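Local coordinates for protein TBC1 domain family member 22A (Homo sapiens, PDB 2QFZ) that may act as a GTPase-activating protein for Rab-family small GTPases through its TBC domain, and forms homodimers and binds 14-3-3 proteins, at residues E257-T269 and L312-L326. Numbering follows the deposited sequence.
Sequences EVPLRCTIRLWDT and LPTAHWDDEDISLLL
Arg261 clasps the turn that leads into helix 319-335 by two backbone carbonyls lying near its guanidinium plane. NE and NH2 of Arg261 take Trp317 O side-on, the NH2 bond being 2.8 Å and lying on a lone pair in the carbonyl plane; the same Arg261 NH2 reaches Ala315 O at 2.9 Å, but from 47° above that carbonyl's plane. With chi1 at 60° its CG sits between the backbone N and carbonyl carbon, and the extended chain beyond leads to these oxygens, while Pro259 CB backs one guanidinium face. Just before helix 260-270, Thr314 OG1 donates to Glu257 O at 2.6 Å, slightly tilted from the carbonyl plane, and a water bridges Glu257 O and Leu312 O. The type I turn from Thr314 to Trp317 sets Thr314 CG2 over the centre of the indole, with Asp321 CB on the opposite face; the Trp292 ring also meets this indole.

Apolar packing continues along the helices. Cys262 CB meets Ile322 CG1 at 3.8 Å, and its SG lies beside Trp317 CB. Ile322 CG2 enters between Arg265 CG, 3.7 Å away, and Leu266 CD1. Bent at chi2, Arg265 leaves its guanidinium beside Leu326 CD1, where NH1 bonds to Thr269 OG1 at 2.9 Å, edge-on; that hydroxyl also bonds to Trp48 O. Were Arg265 cut back to an alanine, Ile322 CG2 and Leu326 CD1 would probably lose part of their cover and the Thr269 hydroxyl one of its two described partners.

Helices 260-269 and 319-326 approach to 9.8 Å between axes and cross at -39°, the second started by a capping box of Asp318 and Asp321. The contact belongs to the all-helical Rab-GAP TBC domain, bringing the last modelled helix, 319-335, back against helix 260-270 across three intervening helices.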
loop_
_atom_site.group_PDB
_atom_site.type_symbol
_atom_site.label_atom_id
_atom_site.label_comp_id
_atom_site.label_asym_id
_atom_site.label_seq_id
_atom_site.Cartn_x
_atom_site.Cartn_y
_atom_site.Cartn_z
ATOM N N GLU A 257 10.725 -0.754 1.868
ATOM C CA GLU A 257 11.870 -0.315 1.068
ATOM C C GLU A 257 11.906 1.199 0.904
ATOM O O GLU A 257 12.951 1.744 0.594
ATOM C CB GLU A 257 11.907 -0.972 -0.313
ATOM C CG GLU A 257 11.363 -2.379 -0.378
ATOM C CD GLU A 257 12.010 -3.320 0.619
ATOM O OE1 GLU A 257 13.226 -3.159 0.910
ATOM O OE2 GLU A 257 11.295 -4.228 1.115
ATOM N N VAL A 258 10.784 1.871 1.135
ATOM C CA VAL A 258 10.700 3.328 0.975
ATOM C C VAL A 258 9.948 3.959 2.139
ATOM O O VAL A 258 9.166 3.269 2.853
ATOM C CB VAL A 258 10.003 3.725 -0.328
ATOM C CG1 VAL A 258 10.748 3.193 -1.548
ATOM C CG2 VAL A 258 8.510 3.276 -0.301
ATOM N N PRO A 259 10.197 5.259 2.381
ATOM C CA PRO A 259 9.486 5.938 3.456
ATOM C C PRO A 259 7.937 6.032 3.218
ATOM O O PRO A 259 7.473 6.005 2.091
ATOM C CB PRO A 259 10.121 7.338 3.468
ATOM C CG PRO A 259 11.341 7.256 2.642
ATOM C CD PRO A 259 11.212 6.121 1.735
ATOM N N LEU A 260 7.175 6.156 4.293
ATOM C CA LEU A 260 5.704 6.161 4.224
ATOM C C LEU A 260 5.132 7.236 3.330
ATOM O O LEU A 260 4.156 7.007 2.623
ATOM C CB LEU A 260 5.097 6.261 5.642
ATOM C CG LEU A 260 3.546 6.212 5.722
ATOM C CD1 LEU A 260 2.963 4.922 5.022
ATOM C CD2 LEU A 260 3.074 6.331 7.172
ATOM N N ARG A 261 5.732 8.422 3.361
ATOM C CA ARG A 261 5.319 9.492 2.507
ATOM C C ARG A 261 5.451 9.084 1.047
ATOM O O ARG A 261 4.655 9.503 0.186
ATOM C CB ARG A 261 6.157 10.737 2.795
ATOM C CG ARG A 261 7.698 10.535 2.574
ATOM C CD ARG A 261 8.482 11.823 2.678
ATOM N NE ARG A 261 9.898 11.585 2.348
ATOM C CZ ARG A 261 10.763 11.048 3.193
ATOM N NH1 ARG A 261 10.401 10.738 4.409
ATOM N NH2 ARG A 261 12.015 10.849 2.838
ATOM N N CYS A 262 6.454 8.260 0.744
ATOM C CA CYS A 262 6.578 7.739 -0.610
ATOM C C CYS A 262 5.490 6.705 -0.961
ATOM O O CYS A 262 5.012 6.667 -2.089
ATOM C CB CYS A 262 7.985 7.151 -0.808
ATOM S SG CYS A 262 9.229 8.443 -0.722
ATOM N N THR A 263 5.154 5.844 -0.015
ATOM C CA THR A 263 4.139 4.787 -0.238
ATOM C C THR A 263 2.773 5.504 -0.528
ATOM O O THR A 263 2.029 5.124 -1.422
ATOM C CB THR A 263 4.032 3.853 0.993
ATOM O OG1 THR A 263 5.246 3.077 1.158
ATOM C CG2 THR A 263 2.772 2.884 0.920
ATOM N N ILE A 264 2.497 6.584 0.196
ATOM C CA ILE A 264 1.231 7.301 0.023
ATOM C C ILE A 264 1.147 7.827 -1.404
ATOM O O ILE A 264 0.162 7.637 -2.090
ATOM C CB ILE A 264 1.030 8.420 1.131
ATOM C CG1 ILE A 264 0.739 7.745 2.439
ATOM C CG2 ILE A 264 -0.078 9.425 0.706
ATOM C CD1 ILE A 264 0.800 8.640 3.723
ATOM N N ARG A 265 2.221 8.440 -1.893
ATOM C CA ARG A 265 2.235 8.922 -3.250
ATOM C C ARG A 265 2.069 7.819 -4.342
ATOM O O ARG A 265 1.256 7.938 -5.290
ATOM C CB ARG A 265 3.494 9.760 -3.463
ATOM C CG ARG A 265 3.703 10.267 -4.850
ATOM C CD ARG A 265 2.503 11.041 -5.440
ATOM N NE ARG A 265 2.780 11.288 -6.826
ATOM C CZ ARG A 265 2.449 10.495 -7.832
ATOM N NH1 ARG A 265 1.719 9.393 -7.659
ATOM N NH2 ARG A 265 2.832 10.831 -9.058
ATOM N N LEU A 266 2.866 6.775 -4.200
ATOM C CA LEU A 266 2.788 5.558 -4.969
ATOM C C LEU A 266 1.353 5.010 -5.025
ATOM O O LEU A 266 0.865 4.641 -6.116
ATOM C CB LEU A 266 3.732 4.531 -4.337
ATOM C CG LEU A 266 4.508 3.496 -5.169
ATOM C CD1 LEU A 266 5.502 4.116 -6.138
ATOM C CD2 LEU A 266 5.246 2.477 -4.194
ATOM N N TRP A 267 0.649 5.000 -3.884
ATOM C CA TRP A 267 -0.717 4.419 -3.870
ATOM C C TRP A 267 -1.756 5.305 -4.574
ATOM O O TRP A 267 -2.770 4.762 -5.003
ATOM C CB TRP A 267 -1.183 3.989 -2.456
ATOM C CG TRP A 267 -0.467 2.776 -1.905
ATOM C CD1 TRP A 267 0.695 2.218 -2.352
ATOM C CD2 TRP A 267 -0.857 2.009 -0.771
ATOM N NE1 TRP A 267 1.042 1.135 -1.561
ATOM C CE2 TRP A 267 0.098 1.001 -0.587
ATOM C CE3 TRP A 267 -1.955 2.056 0.091
ATOM C CZ2 TRP A 267 -0.005 0.061 0.430
ATOM C CZ3 TRP A 267 -2.043 1.127 1.102
ATOM C CH2 TRP A 267 -1.088 0.166 1.276
ATOM N N ASP A 268 -1.491 6.631 -4.742
ATOM C CA ASP A 268 -2.313 7.511 -5.600
ATOM C C ASP A 268 -2.406 6.890 -7.007
ATOM O O ASP A 268 -3.485 6.707 -7.588
ATOM C CB ASP A 268 -1.730 8.910 -5.767
ATOM C CG ASP A 268 -1.811 9.769 -4.538
ATOM O OD1 ASP A 268 -2.465 9.441 -3.525
ATOM O OD2 ASP A 268 -1.152 10.828 -4.582
ATOM N N THR A 269 -1.250 6.541 -7.551
ATOM C CA THR A 269 -1.183 5.950 -8.866
ATOM C C THR A 269 -1.678 4.527 -8.912
ATOM O O THR A 269 -2.366 4.156 -9.874
ATOM C CB THR A 269 0.247 6.021 -9.395
ATOM O OG1 THR A 269 0.630 7.386 -9.368
ATOM C CG2 THR A 269 0.330 5.499 -10.851
ATOM N N LEU A 312 17.819 -0.578 0.323
ATOM C CA LEU A 312 18.128 0.402 -0.702
ATOM C C LEU A 312 18.098 1.820 -0.092
ATOM O O LEU A 312 17.285 2.082 0.801
ATOM C CB LEU A 312 17.198 0.256 -1.907
ATOM C CG LEU A 312 17.494 -1.006 -2.767
ATOM C CD1 LEU A 312 16.398 -1.222 -3.772
ATOM C CD2 LEU A 312 18.833 -0.948 -3.484
ATOM N N PRO A 313 19.018 2.707 -0.521
ATOM C CA PRO A 313 19.131 4.022 0.132
ATOM C C PRO A 313 18.029 5.017 -0.313
ATOM O O PRO A 313 18.188 5.755 -1.276
ATOM C CB PRO A 313 20.549 4.501 -0.286
ATOM C CG PRO A 313 21.126 3.404 -1.137
ATOM C CD PRO A 313 19.997 2.577 -1.613
ATOM N N THR A 314 16.907 4.986 0.386
ATOM C CA THR A 314 15.729 5.762 0.004
ATOM C C THR A 314 15.217 6.665 1.144
ATOM O O THR A 314 14.177 7.299 1.013
ATOM C CB THR A 314 14.566 4.819 -0.367
ATOM O OG1 THR A 314 14.266 3.982 0.761
ATOM C CG2 THR A 314 14.905 4.001 -1.568
ATOM N N ALA A 315 15.948 6.752 2.248
ATOM C CA ALA A 315 15.495 7.575 3.390
ATOM C C ALA A 315 15.322 9.066 3.001
ATOM O O ALA A 315 14.551 9.798 3.604
ATOM C CB ALA A 315 16.449 7.418 4.538
ATOM N N HIS A 316 16.015 9.499 1.961
ATOM C CA HIS A 316 15.962 10.889 1.537
ATOM C C HIS A 316 14.984 11.105 0.382
ATOM O O HIS A 316 14.887 12.208 -0.151
ATOM C CB HIS A 316 17.356 11.358 1.132
ATOM C CG HIS A 316 17.918 10.627 -0.047
ATOM N ND1 HIS A 316 18.576 9.427 0.072
ATOM C CD2 HIS A 316 17.897 10.915 -1.369
ATOM C CE1 HIS A 316 18.950 9.011 -1.126
ATOM N NE2 HIS A 316 18.555 9.897 -2.017
ATOM N N TRP A 317 14.270 10.061 -0.021
ATOM C CA TRP A 317 13.436 10.141 -1.212
ATOM C C TRP A 317 12.234 11.083 -1.035
ATOM O O TRP A 317 11.679 11.173 0.029
ATOM C CB TRP A 317 12.981 8.741 -1.661
ATOM C CG TRP A 317 13.900 8.131 -2.647
ATOM C CD1 TRP A 317 15.245 8.375 -2.791
ATOM C CD2 TRP A 317 13.558 7.165 -3.640
ATOM N NE1 TRP A 317 15.743 7.631 -3.808
ATOM C CE2 TRP A 317 14.735 6.874 -4.353
ATOM C CE3 TRP A 317 12.380 6.485 -3.969
ATOM C CZ2 TRP A 317 14.763 5.955 -5.395
ATOM C CZ3 TRP A 317 12.411 5.581 -5.033
ATOM C CH2 TRP A 317 13.580 5.318 -5.717
ATOM N N ASP A 318 11.892 11.789 -2.109
ATOM C CA ASP A 318 10.777 12.749 -2.137
ATOM C C ASP A 318 9.912 12.488 -3.371
ATOM O O ASP A 318 10.079 11.456 -4.046
ATOM C CB ASP A 318 11.267 14.228 -2.064
ATOM C CG ASP A 318 12.254 14.632 -3.204
ATOM O OD1 ASP A 318 13.330 15.205 -2.874
ATOM O OD2 ASP A 318 11.966 14.437 -4.411
ATOM N N ASP A 319 8.975 13.397 -3.650
ATOM C CA ASP A 319 7.946 13.156 -4.660
ATOM C C ASP A 319 8.574 13.077 -6.037
ATOM O O ASP A 319 8.138 12.311 -6.861
ATOM C CB ASP A 319 6.845 14.239 -4.608
ATOM N N GLU A 320 9.618 13.851 -6.271
ATOM C CA GLU A 320 10.363 13.779 -7.526
ATOM C C GLU A 320 10.870 12.353 -7.815
ATOM O O GLU A 320 10.842 11.922 -8.945
ATOM C CB GLU A 320 11.545 14.762 -7.540
ATOM N N ASP A 321 11.346 11.658 -6.791
ATOM C CA ASP A 321 11.914 10.307 -6.949
ATOM C C ASP A 321 10.810 9.304 -7.283
ATOM O O ASP A 321 10.946 8.493 -8.172
ATOM C CB ASP A 321 12.658 9.907 -5.686
ATOM C CG ASP A 321 13.921 10.740 -5.452
ATOM O OD1 ASP A 321 14.838 10.693 -6.291
ATOM O OD2 ASP A 321 14.016 11.399 -4.411
ATOM N N ILE A 322 9.691 9.403 -6.594
ATOM C CA ILE A 322 8.540 8.557 -6.894
ATOM C C ILE A 322 7.917 8.772 -8.269
ATOM O O ILE A 322 7.577 7.787 -8.934
ATOM C CB ILE A 322 7.469 8.679 -5.788
ATOM C CG1 ILE A 322 8.039 8.139 -4.484
ATOM C CG2 ILE A 322 6.193 7.878 -6.157
ATOM C CD1 ILE A 322 8.440 6.595 -4.563
ATOM N N SER A 323 7.768 10.035 -8.692
ATOM C CA SER A 323 7.268 10.377 -10.032
ATOM C C SER A 323 8.149 9.792 -11.116
ATOM O O SER A 323 7.651 9.279 -12.118
ATOM C CB SER A 323 7.202 11.914 -10.259
ATOM O OG SER A 323 6.593 12.565 -9.156
ATOM N N LEU A 324 9.458 9.879 -10.927
ATOM C CA LEU A 324 10.400 9.233 -11.852
ATOM C C LEU A 324 10.239 7.717 -11.868
ATOM O O LEU A 324 10.111 7.123 -12.935
ATOM C CB LEU A 324 11.835 9.611 -11.497
ATOM C CG LEU A 324 12.197 11.070 -11.808
ATOM N N LEU A 325 10.199 7.088 -10.689
ATOM C CA LEU A 325 9.996 5.645 -10.609
ATOM C C LEU A 325 8.716 5.211 -11.358
ATOM O O LEU A 325 8.700 4.226 -12.143
ATOM C CB LEU A 325 9.970 5.204 -9.136
ATOM C CG LEU A 325 9.928 3.713 -8.809
ATOM C CD1 LEU A 325 11.228 3.041 -9.341
ATOM C CD2 LEU A 325 9.729 3.487 -7.306
ATOM N N LEU A 326 7.641 5.961 -11.169
ATOM C CA LEU A 326 6.383 5.607 -11.825
ATOM C C LEU A 326 6.436 5.811 -13.343
ATOM O O LEU A 326 5.810 5.035 -14.106
ATOM C CB LEU A 326 5.215 6.388 -11.209
ATOM C CG LEU A 326 4.774 5.988 -9.804
ATOM C CD1 LEU A 326 3.811 7.080 -9.136
ATOM C CD2 LEU A 326 4.109 4.618 -9.823
HETATM O O HOH W 1 15.396 0.722 1.979
#